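Local atomic coordinates of nitrogenase molybdenum-iron protein alpha chain (Clostridium pasteurianum, PDB entry 4WES), a protein that carries the iron-molybdenum cofactor at which the nitrogenase complex reduces dinitrogen to ammonia, and shares an [8Fe-7S] cluster with the beta chain. Residues A[227-232]-A[315-319]. Numbering follows the deposited sequence.
Sequences RVLEKI and VIAEE
Helix segments 227-232 and 315-319 cross at a steep angle, their axes 11.1 Å apart at closest approach and their N-to-C directions 134° apart, and the backbones come nearest where Ile232 faces Val315. At that end a small branched side chain suits the narrow gap: Val315 turns CG2 to CG1 of Ile232 at 3.8 Å, while its other methyl, CG1, lies 3.9 Å from CG1 of Val228. Farther along, where the helices spread, long charged chains bridge the space. Arg227 meets the carboxylate of Glu319 end-on, NH1 giving a hydrogen bond to OE2 and NH2 a nearly straight one to OE1 (2.9 Å, 173°). Both oxygens lie close to the guanidinium plane, yet the two flat groups are twisted 43° apart, so OE1 is approached from above the carboxylate plane. A bend at chi3 swings the guanidinium across, and CG2 of the neighbouring Val228 lies over one face, toward its rim. Lys231 reaches the same carboxylate with its flexible chain: NZ lies 2.8 Å from OE2 of Glu319, on the anti side, whereas Arg227 NH1 uses the syn side. The ammonium also bonds OE2 of Glu318 at 2.7 Å, thereby joining successive glutamates of helix 306-334. Arg227 NH2 has a second acidic partner, Glu224, one turn earlier on its own helix, and Phe493 of helix 492-507 touches both Val228 and Glu319. Three salt-bridge bonds thus grip the buried Glu319 carboxylate, which should favour its ionised form, and the network, well away from the metal clusters, fastens helix 221-232 to helix 306-334 beside their apolar contact.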
ATOM      1  N   ARG A 227      33.815   4.122 -15.974  1.00 10.45           N
ATOM      2  CA  ARG A 227      33.251   4.360 -17.305  1.00 10.13           C
ATOM      3  C   ARG A 227      34.105   5.366 -18.069  1.00 11.34           C
ATOM      4  O   ARG A 227      34.445   5.153 -19.253  1.00 12.58           O
ATOM      5  CB  ARG A 227      31.821   4.898 -17.142  1.00 12.38           C
ATOM      6  CG  ARG A 227      31.100   5.147 -18.453  1.00 11.98           C
ATOM      7  CD  ARG A 227      29.730   5.743 -18.252  1.00 12.21           C
ATOM      8  NE  ARG A 227      29.771   7.086 -17.707  1.00 11.98           N
ATOM      9  CZ  ARG A 227      30.060   8.190 -18.394  1.00 11.97           C
ATOM     10  NH1 ARG A 227      30.292   8.119 -19.703  1.00 13.07           N
ATOM     11  NH2 ARG A 227      30.157   9.361 -17.788  1.00 12.00           N
ATOM     12  N   VAL A 228      34.439   6.464 -17.402  1.00 11.41           N
ATOM     13  CA  VAL A 228      35.219   7.526 -18.041  1.00 12.73           C
ATOM     14  C   VAL A 228      36.669   7.120 -18.248  1.00 11.81           C
ATOM     15  O   VAL A 228      37.247   7.365 -19.308  1.00 12.50           O
ATOM     16  CB  VAL A 228      35.100   8.864 -17.262  1.00 17.03           C
ATOM     17  CG1 VAL A 228      35.990   9.926 -17.811  1.00 21.43           C
ATOM     18  CG2 VAL A 228      33.669   9.318 -17.370  1.00 28.41           C
ATOM     19  N   LEU A 229      37.272   6.475 -17.256  1.00 11.44           N
ATOM     20  CA  LEU A 229      38.670   6.051 -17.379  1.00 11.01           C
ATOM     21  C   LEU A 229      38.823   5.060 -18.522  1.00 11.53           C
ATOM     22  O   LEU A 229      39.795   5.141 -19.304  1.00 12.18           O
ATOM     23  CB  LEU A 229      39.148   5.436 -16.059  1.00 11.08           C
ATOM     24  CG  LEU A 229      39.274   6.419 -14.902  1.00 11.56           C
ATOM     25  CD1 LEU A 229      39.534   5.691 -13.588  1.00 15.72           C
ATOM     26  CD2 LEU A 229      40.333   7.454 -15.184  1.00 14.13           C
ATOM     27  N   GLU A 230      37.898   4.115 -18.625  1.00 11.77           N
ATOM     28  CA  GLU A 230      37.980   3.124 -19.688  1.00 12.94           C
ATOM     29  C   GLU A 230      37.729   3.760 -21.069  1.00 12.61           C
ATOM     30  O   GLU A 230      38.364   3.329 -22.063  1.00 14.31           O
ATOM     31  CB  GLU A 230      37.004   1.972 -19.391  1.00 13.57           C
ATOM     32  CG  GLU A 230      37.515   1.159 -18.203  1.00 15.27           C
ATOM     33  CD  GLU A 230      36.556   0.128 -17.619  1.00 18.17           C
ATOM     34  OE1 GLU A 230      37.051  -0.691 -16.795  1.00 22.02           O
ATOM     35  OE2 GLU A 230      35.347   0.068 -17.962  1.00 23.75           O
ATOM     36  N   LYS A 231      36.867   4.770 -21.160  1.00 13.15           N
ATOM     37  CA  LYS A 231      36.679   5.484 -22.426  1.00 14.78           C
ATOM     38  C   LYS A 231      37.979   6.151 -22.907  1.00 13.68           C
ATOM     39  O   LYS A 231      38.262   6.169 -24.110  1.00 15.62           O
ATOM     40  CB  LYS A 231      35.616   6.594 -22.289  1.00 16.83           C
ATOM     41  CG  LYS A 231      34.183   6.211 -22.483  1.00 23.70           C
ATOM     42  CD  LYS A 231      33.275   7.412 -22.206  1.00 26.96           C
ATOM     43  CE  LYS A 231      33.319   8.401 -23.336  1.00 24.06           C
ATOM     44  NZ  LYS A 231      32.139   9.304 -23.260  1.00 22.26           N
ATOM     45  N   ILE A 232      38.767   6.664 -21.973  1.00 12.79           N
ATOM     46  CA  ILE A 232      40.015   7.312 -22.339  1.00 13.28           C
ATOM     47  C   ILE A 232      41.051   6.264 -22.777  1.00 14.60           C
ATOM     48  O   ILE A 232      41.916   6.545 -23.646  1.00 16.59           O
ATOM     49  CB  ILE A 232      40.521   8.163 -21.173  1.00 14.08           C
ATOM     50  CG1 ILE A 232      39.565   9.344 -20.964  1.00 14.59           C
ATOM     51  CG2 ILE A 232      41.930   8.630 -21.442  1.00 14.90           C
ATOM     52  CD1 ILE A 232      39.749  10.065 -19.651  1.00 15.44           C
ATOM     53  N   VAL A 315      37.399  13.224 -24.380  1.00 14.81           N
ATOM     54  CA  VAL A 315      36.399  12.719 -23.456  1.00 14.65           C
ATOM     55  C   VAL A 315      35.905  13.803 -22.497  1.00 13.48           C
ATOM     56  O   VAL A 315      34.707  13.921 -22.268  1.00 13.90           O
ATOM     57  CB  VAL A 315      36.930  11.478 -22.711  1.00 14.38           C
ATOM     58  CG1 VAL A 315      36.007  11.065 -21.582  1.00 15.45           C
ATOM     59  CG2 VAL A 315      37.121  10.317 -23.701  1.00 16.62           C
ATOM     60  N   ILE A 316      36.824  14.605 -21.976  1.00 13.44           N
ATOM     61  CA  ILE A 316      36.432  15.744 -21.116  1.00 13.55           C
ATOM     62  C   ILE A 316      35.435  16.627 -21.874  1.00 13.98           C
ATOM     63  O   ILE A 316      34.369  16.974 -21.343  1.00 13.91           O
ATOM     64  CB  ILE A 316      37.656  16.557 -20.647  1.00 13.30           C
ATOM     65  CG1 ILE A 316      38.452  15.771 -19.599  1.00 13.70           C
ATOM     66  CG2 ILE A 316      37.224  17.904 -20.084  1.00 15.13           C
ATOM     67  CD1 ILE A 316      39.794  16.361 -19.309  1.00 14.66           C
ATOM     68  N   ALA A 317      35.756  16.985 -23.115  1.00 14.45           N
ATOM     69  CA  ALA A 317      34.898  17.904 -23.838  1.00 14.73           C
ATOM     70  C   ALA A 317      33.512  17.314 -24.102  1.00 14.79           C
ATOM     71  O   ALA A 317      32.500  18.015 -23.939  1.00 15.64           O
ATOM     72  CB  ALA A 317      35.550  18.307 -25.142  1.00 16.26           C
ATOM     73  N   GLU A 318      33.460  16.029 -24.473  1.00 14.00           N
ATOM     74  CA  GLU A 318      32.174  15.436 -24.789  1.00 15.55           C
ATOM     75  C   GLU A 318      31.330  15.245 -23.524  1.00 14.54           C
ATOM     76  O   GLU A 318      30.109  15.441 -23.527  1.00 15.23           O
ATOM     77  CB  GLU A 318      32.290  14.140 -25.571  1.00 23.55           C
ATOM     78  CG  GLU A 318      32.669  12.932 -24.826  1.00 26.98           C
ATOM     79  CD  GLU A 318      32.960  11.788 -25.753  1.00 29.60           C
ATOM     80  OE1 GLU A 318      32.894  11.966 -26.984  1.00 42.93           O
ATOM     81  OE2 GLU A 318      33.298  10.731 -25.253  1.00 27.12           O
ATOM     82  N   GLU A 319      31.970  14.837 -22.422  1.00 13.34           N
ATOM     83  CA  GLU A 319      31.256  14.636 -21.164  1.00 13.27           C
ATOM     84  C   GLU A 319      30.679  15.964 -20.639  1.00 12.86           C
ATOM     85  O   GLU A 319      29.530  16.032 -20.190  1.00 13.37           O
ATOM     86  CB  GLU A 319      32.184  13.996 -20.146  1.00 13.06           C
ATOM     87  CG  GLU A 319      32.562  12.545 -20.437  1.00 13.97           C
ATOM     88  CD  GLU A 319      31.434  11.548 -20.229  1.00 15.14           C
ATOM     89  OE1 GLU A 319      30.559  11.763 -19.347  1.00 16.48           O
ATOM     90  OE2 GLU A 319      31.491  10.466 -20.849  1.00 17.78           O
TER